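Local structure of glucose-6-phosphate isomerase (Chlamydia trachomatis D/UW-3/CX, 6OTU) at residues V153-G158 with T204-V209; G267-A272 with F492-V497. The protein catalyses the reversible isomerization of glucose-6-phosphate to fructose-6-phosphate. All coordinates share one frame; numbering follows the deposited sequence.

Interaction 1: V153-G158 with T204-V209; sequences VQIGIG and TLVVVV. With G6Q (glucose-6-phosphate), chain E.
Ile-155 and Val-206 meet obliquely on one face of two parallel strands, Ile-155 CD1 lying 3.6 Å from Val-206 CG1. The isoleucine sets CG1 beside its backbone N (chi1 -63°), and the outstretched CG1-CD1 arm (chi2 -179°) runs back along the strand, away from its register partner Val-208, to that methyl. On the same face Val-153 CG2 touches Thr-204 CG2 at 3.7 Å. On the other face the amide of Gln-154 lies against one methyl of Val-209, its CD 3.6 Å from Val-209 CG2; NE2 bonds to Ser-160 O. Backbone bonds fix the register, from Val-153 N to Leu-205 O at 3.0 Å through to Val-209 N to Ile-155 O at 2.8 Å. Past Gly-156 the chains part, and a water takes the N-H of Ile-157 and donates to Val-209 O and to O3P of glucose-6-phosphate. In the loop beyond, Gly-158 CA lies 3.4 Å from sugar O3; the ligand sits at the C-terminal side of the sheet, as in other Rossmann-like SIS domains. Strand 204-209 is the middle of five parallel strands; 180-184 and 240-245 flank the pair, helix 216-231 packing on the Ile-155 face and 275-285 on the Gln-154 face.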
loop_
_atom_site.group_PDB
_atom_site.type_symbol
_atom_site.label_atom_id
_atom_site.label_comp_id
_atom_site.label_asym_id
_atom_site.label_seq_id
_atom_site.Cartn_x
_atom_site.Cartn_y
_atom_site.Cartn_z
ATOM N N VAL A 153 -23.191 6.079 -0.173
ATOM C CA VAL A 153 -22.408 5.030 0.488
ATOM C C VAL A 153 -22.346 3.821 -0.434
ATOM O O VAL A 153 -23.366 3.170 -0.681
ATOM C CB VAL A 153 -22.997 4.633 1.845
ATOM C CG1 VAL A 153 -22.194 3.478 2.443
ATOM C CG2 VAL A 153 -23.020 5.836 2.789
ATOM N N GLN A 154 -21.163 3.513 -0.944
ATOM C CA GLN A 154 -20.999 2.345 -1.797
ATOM C C GLN A 154 -20.646 1.147 -0.930
ATOM O O GLN A 154 -19.602 1.139 -0.272
ATOM C CB GLN A 154 -19.922 2.570 -2.854
ATOM C CG GLN A 154 -19.749 1.398 -3.796
ATOM C CD GLN A 154 -19.613 1.812 -5.257
ATOM O OE1 GLN A 154 -20.248 2.773 -5.716
ATOM N NE2 GLN A 154 -18.794 1.070 -6.002
ATOM N N ILE A 155 -21.527 0.152 -0.925
ATOM C CA ILE A 155 -21.308 -1.123 -0.261
ATOM C C ILE A 155 -20.842 -2.111 -1.320
ATOM O O ILE A 155 -21.558 -2.375 -2.292
ATOM C CB ILE A 155 -22.583 -1.624 0.442
ATOM C CG1 ILE A 155 -23.004 -0.660 1.559
ATOM C CG2 ILE A 155 -22.382 -3.035 0.982
ATOM C CD1 ILE A 155 -24.245 -1.084 2.326
ATOM N N GLY A 156 -19.648 -2.651 -1.136
ATOM C CA GLY A 156 -19.057 -3.550 -2.112
ATOM C C GLY A 156 -17.599 -3.749 -1.774
ATOM O O GLY A 156 -16.999 -2.986 -1.010
ATOM N N ILE A 157 -17.022 -4.794 -2.360
ATOM C CA ILE A 157 -15.669 -5.197 -2.009
ATOM C C ILE A 157 -14.927 -5.597 -3.274
ATOM O O ILE A 157 -15.536 -5.888 -4.308
ATOM C CB ILE A 157 -15.694 -6.351 -0.966
ATOM C CG1 ILE A 157 -14.324 -6.553 -0.284
ATOM C CG2 ILE A 157 -16.252 -7.616 -1.591
ATOM C CD1 ILE A 157 -14.386 -7.480 0.959
ATOM N N GLY A 158 -13.592 -5.593 -3.188
ATOM C CA GLY A 158 -12.787 -6.048 -4.317
ATOM C C GLY A 158 -12.984 -5.166 -5.538
ATOM O O GLY A 158 -12.940 -3.936 -5.452
ATOM N N THR A 204 -29.046 10.044 2.705
ATOM C CA THR A 204 -28.052 9.105 2.200
ATOM C C THR A 204 -28.678 8.177 1.172
ATOM O O THR A 204 -29.751 7.613 1.406
ATOM C CB THR A 204 -27.436 8.278 3.340
ATOM O OG1 THR A 204 -26.714 9.136 4.237
ATOM C CG2 THR A 204 -26.484 7.242 2.785
ATOM N N LEU A 205 -28.004 8.026 0.042
ATOM C CA LEU A 205 -28.316 6.996 -0.935
ATOM C C LEU A 205 -27.305 5.855 -0.778
ATOM O O LEU A 205 -26.093 6.086 -0.813
ATOM C CB LEU A 205 -28.272 7.587 -2.350
ATOM C CG LEU A 205 -28.378 6.551 -3.473
ATOM C CD1 LEU A 205 -29.809 6.019 -3.538
ATOM C CD2 LEU A 205 -27.930 7.116 -4.822
ATOM N N VAL A 206 -27.792 4.632 -0.577
ATOM C CA VAL A 206 -26.913 3.481 -0.373
ATOM C C VAL A 206 -26.852 2.685 -1.668
ATOM O O VAL A 206 -27.876 2.182 -2.136
ATOM C CB VAL A 206 -27.402 2.589 0.779
ATOM C CG1 VAL A 206 -26.513 1.344 0.886
ATOM C CG2 VAL A 206 -27.446 3.364 2.089
ATOM N N VAL A 207 -25.665 2.541 -2.240
ATOM C CA VAL A 207 -25.489 1.843 -3.511
ATOM C C VAL A 207 -24.791 0.519 -3.218
ATOM O O VAL A 207 -23.591 0.487 -2.913
ATOM C CB VAL A 207 -24.697 2.684 -4.525
ATOM C CG1 VAL A 207 -24.638 1.984 -5.892
ATOM C CG2 VAL A 207 -25.329 4.058 -4.670
ATOM N N VAL A 208 -25.543 -0.572 -3.296
ATOM C CA VAL A 208 -24.996 -1.908 -3.085
ATOM C C VAL A 208 -24.507 -2.445 -4.427
ATOM O O VAL A 208 -25.296 -2.642 -5.360
ATOM C CB VAL A 208 -26.037 -2.847 -2.455
ATOM C CG1 VAL A 208 -25.352 -4.065 -1.854
ATOM C CG2 VAL A 208 -26.848 -2.106 -1.406
ATOM N N VAL A 209 -23.208 -2.681 -4.524
ATOM C CA VAL A 209 -22.564 -3.053 -5.773
ATOM C C VAL A 209 -22.001 -4.455 -5.585
ATOM O O VAL A 209 -21.074 -4.660 -4.790
ATOM C CB VAL A 209 -21.463 -2.054 -6.172
ATOM C CG1 VAL A 209 -20.801 -2.476 -7.472
ATOM C CG2 VAL A 209 -22.032 -0.635 -6.278
HETATM C C1 G6Q E . -12.771 -9.060 -9.340
HETATM C C2 G6Q E . -12.819 -10.189 -8.308
HETATM C C3 G6Q E . -13.295 -9.745 -6.929
HETATM C C4 G6Q E . -14.784 -9.385 -6.870
HETATM C C5 G6Q E . -15.277 -9.292 -5.425
HETATM C C6 G6Q E . -16.688 -8.763 -5.329
HETATM O O1 G6Q E . -12.552 -9.318 -10.477
HETATM O O2 G6Q E . -13.635 -11.260 -8.766
HETATM O O3 G6Q E . -12.524 -8.624 -6.489
HETATM O O4 G6Q E . -15.015 -8.136 -7.517
HETATM O O5 G6Q E . -15.179 -10.584 -4.817
HETATM O O6 G6Q E . -17.541 -9.623 -6.133
HETATM P P G6Q E . -19.076 -9.195 -6.405
HETATM O O1P G6Q E . -19.032 -7.897 -7.194
HETATM O O2P G6Q E . -19.648 -10.354 -7.212
HETATM O O3P G6Q E . -19.736 -9.035 -5.050
HETATM O O HOH W 1 -19.147 -6.431 -3.812
#

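Interaction 2: G267-A272 with F492-V497; sequences GGRFSA and FDQEGV. With G6Q (glucose-6-phosphate), chain E.
The sugar end of the glucose-6-phosphate pocket is built here from a short 3-10 turn at Gly-268 and Arg-269 and the N-terminal end of helix 495-511, where Gln-494 is the N-cap residue. Arg-269 and Gln-494 run past each other in opposite directions, guanidinium and amide planes 65° apart. NH1 of Arg-269 donates to Gln-494 OE1 at 2.7 Å, the oxygen lying close to the guanidinium plane. NH2 of Arg-269 is hydrogen-bonded to the carbonyl of Ser-491 and adds weak bonds to that OE1 and, at 2.9 Å, to Asp-493 O. The arginine chain is extended from CG to NE, which carries the guanidinium across to the 492-494 backbone; NE is held by Ser-356. Beside the arginine, Phe-270 CE2 comes to the edge of the Phe-492 ring, 3.8 Å from Phe-492 CD1, planes inclined at 54°. The backbone N of Arg-269 donates to sugar O1 at 3.0 Å, and a water lies between O1 and Gln-494 OE1. Held in its rotation by these acceptors, the guanidinium places positive charge beside O1, with a long, weak ion pair to Glu-355; the sugar is modelled open-chain, and this charge and the Arg-269 N-H would probably polarise its C1 carbonyl.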
loop_
_atom_site.group_PDB
_atom_site.type_symbol
_atom_site.label_atom_id
_atom_site.label_comp_id
_atom_site.label_asym_id
_atom_site.label_seq_id
_atom_site.Cartn_x
_atom_site.Cartn_y
_atom_site.Cartn_z
ATOM N N GLY A 267 -15.355 -8.175 -16.131
ATOM C CA GLY A 267 -14.620 -8.579 -14.938
ATOM C C GLY A 267 -14.651 -7.498 -13.865
ATOM O O GLY A 267 -14.550 -6.300 -14.154
ATOM N N GLY A 268 -14.791 -7.940 -12.607
ATOM C CA GLY A 268 -14.888 -7.004 -11.490
ATOM C C GLY A 268 -13.752 -6.000 -11.438
ATOM O O GLY A 268 -13.976 -4.796 -11.285
ATOM N N ARG A 269 -12.511 -6.477 -11.580
ATOM C CA ARG A 269 -11.338 -5.616 -11.549
ATOM C C ARG A 269 -11.200 -4.778 -12.815
ATOM O O ARG A 269 -10.247 -3.993 -12.930
ATOM C CB ARG A 269 -10.078 -6.458 -11.322
ATOM C CG ARG A 269 -9.833 -7.526 -12.363
ATOM C CD ARG A 269 -8.677 -8.435 -11.959
ATOM N NE ARG A 269 -8.600 -9.632 -12.801
ATOM C CZ ARG A 269 -9.270 -10.765 -12.582
ATOM N NH1 ARG A 269 -10.081 -10.883 -11.537
ATOM N NH2 ARG A 269 -9.119 -11.793 -13.408
ATOM N N PHE A 270 -12.124 -4.929 -13.763
ATOM C CA PHE A 270 -12.175 -4.089 -14.950
ATOM C C PHE A 270 -13.503 -3.344 -15.060
ATOM O O PHE A 270 -13.872 -2.920 -16.154
ATOM C CB PHE A 270 -11.945 -4.921 -16.216
ATOM C CG PHE A 270 -10.690 -5.760 -16.198
ATOM C CD1 PHE A 270 -9.476 -5.220 -16.548
ATOM C CD2 PHE A 270 -10.739 -7.101 -15.862
ATOM C CE1 PHE A 270 -8.330 -5.991 -16.542
ATOM C CE2 PHE A 270 -9.593 -7.877 -15.862
ATOM C CZ PHE A 270 -8.389 -7.317 -16.216
ATOM N N SER A 271 -14.234 -3.173 -13.961
ATOM C CA SER A 271 -15.622 -2.730 -14.055
ATOM C C SER A 271 -15.833 -1.254 -13.706
ATOM O O SER A 271 -16.981 -0.790 -13.708
ATOM C CB SER A 271 -16.505 -3.616 -13.168
ATOM O OG SER A 271 -16.258 -3.362 -11.802
ATOM N N ALA A 272 -14.764 -0.503 -13.425
ATOM C CA ALA A 272 -14.924 0.895 -13.027
ATOM C C ALA A 272 -15.597 1.741 -14.111
ATOM O O ALA A 272 -16.248 2.735 -13.783
ATOM C CB ALA A 272 -13.571 1.500 -12.651
ATOM N N PHE A 492 -8.206 -13.398 -16.864
ATOM C CA PHE A 492 -9.541 -12.876 -16.627
ATOM C C PHE A 492 -10.404 -13.736 -15.721
ATOM O O PHE A 492 -11.581 -13.408 -15.532
ATOM C CB PHE A 492 -10.243 -12.629 -17.975
ATOM C CG PHE A 492 -9.419 -11.800 -18.921
ATOM C CD1 PHE A 492 -9.173 -10.447 -18.650
ATOM C CD2 PHE A 492 -8.840 -12.374 -20.049
ATOM C CE1 PHE A 492 -8.386 -9.675 -19.507
ATOM C CE2 PHE A 492 -8.039 -11.611 -20.910
ATOM C CZ PHE A 492 -7.810 -10.259 -20.640
ATOM N N ASP A 493 -9.867 -14.799 -15.130
ATOM C CA ASP A 493 -10.561 -15.483 -14.045
ATOM C C ASP A 493 -9.759 -15.333 -12.749
ATOM O O ASP A 493 -8.757 -14.605 -12.682
ATOM C CB ASP A 493 -10.846 -16.953 -14.406
ATOM C CG ASP A 493 -9.584 -17.761 -14.660
ATOM O OD1 ASP A 493 -8.469 -17.171 -14.642
ATOM O OD2 ASP A 493 -9.725 -18.990 -14.888
ATOM N N GLN A 494 -10.220 -16.008 -11.695
ATOM C CA GLN A 494 -9.640 -15.782 -10.375
ATOM C C GLN A 494 -10.010 -16.921 -9.432
ATOM O O GLN A 494 -10.727 -16.731 -8.446
ATOM C CB GLN A 494 -10.072 -14.414 -9.824
ATOM C CG GLN A 494 -11.576 -14.126 -9.782
ATOM C CD GLN A 494 -12.195 -13.800 -11.124
ATOM O OE1 GLN A 494 -11.668 -12.998 -11.895
ATOM N NE2 GLN A 494 -13.329 -14.436 -11.419
ATOM N N GLU A 495 -9.523 -18.123 -9.734
ATOM C CA GLU A 495 -9.884 -19.279 -8.925
ATOM C C GLU A 495 -9.389 -19.158 -7.486
ATOM O O GLU A 495 -9.965 -19.792 -6.593
ATOM C CB GLU A 495 -9.352 -20.544 -9.584
ATOM C CG GLU A 495 -10.127 -20.921 -10.836
ATOM C CD GLU A 495 -11.608 -21.189 -10.563
ATOM O OE1 GLU A 495 -11.937 -21.806 -9.516
ATOM O OE2 GLU A 495 -12.443 -20.763 -11.394
ATOM N N GLY A 496 -8.343 -18.358 -7.238
ATOM C CA GLY A 496 -7.931 -18.086 -5.866
ATOM C C GLY A 496 -8.965 -17.292 -5.086
ATOM O O GLY A 496 -9.180 -17.541 -3.895
ATOM N N VAL A 497 -9.634 -16.341 -5.749
ATOM C CA VAL A 497 -10.674 -15.544 -5.096
ATOM C C VAL A 497 -11.958 -16.354 -4.927
ATOM O O VAL A 497 -12.651 -16.228 -3.911
ATOM C CB VAL A 497 -10.921 -14.249 -5.882
ATOM C CG1 VAL A 497 -12.095 -13.470 -5.267
ATOM C CG2 VAL A 497 -9.660 -13.396 -5.908
HETATM C C1 G6Q E . -12.771 -9.060 -9.340
HETATM C C2 G6Q E . -12.819 -10.189 -8.308
HETATM C C3 G6Q E . -13.295 -9.745 -6.929
HETATM C C4 G6Q E . -14.784 -9.385 -6.870
HETATM C C5 G6Q E . -15.277 -9.292 -5.425
HETATM C C6 G6Q E . -16.688 -8.763 -5.329
HETATM O O1 G6Q E . -12.552 -9.318 -10.477
HETATM O O2 G6Q E . -13.635 -11.260 -8.766
HETATM O O3 G6Q E . -12.524 -8.624 -6.489
HETATM O O4 G6Q E . -15.015 -8.136 -7.517
HETATM O O5 G6Q E . -15.179 -10.584 -4.817
HETATM O O6 G6Q E . -17.541 -9.623 -6.133
HETATM P P G6Q E . -19.076 -9.195 -6.405
HETATM O O1P G6Q E . -19.032 -7.897 -7.194
HETATM O O2P G6Q E . -19.648 -10.354 -7.212
HETATM O O3P G6Q E . -19.736 -9.035 -5.050
HETATM O O HOH W 2 -13.114 -10.959 -12.755
#

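Both contacts are buried, both border glucose-6-phosphate and both come within reach of the second subunit, yet they hold different elements. Interaction 1 joins two strands inside the parallel sheet, by backbone bonds and mostly aliphatic side chains, and meets the ligand just beyond the strands, the phosphate through a water and O3 at a loop glycine. Interaction 2 ties the loop between strand 258-262 and helix 275-285 to the 492-494 segment leading into helix 495-511, using a charged guanidinium, amide and carbonyl oxygens, and a phenylalanine pair, at sugar O1. The centres of interactions 1 and 2 are about 18 Å apart. Helix 275-285, which packs against interaction 1, follows shortly after the 267-272 loop.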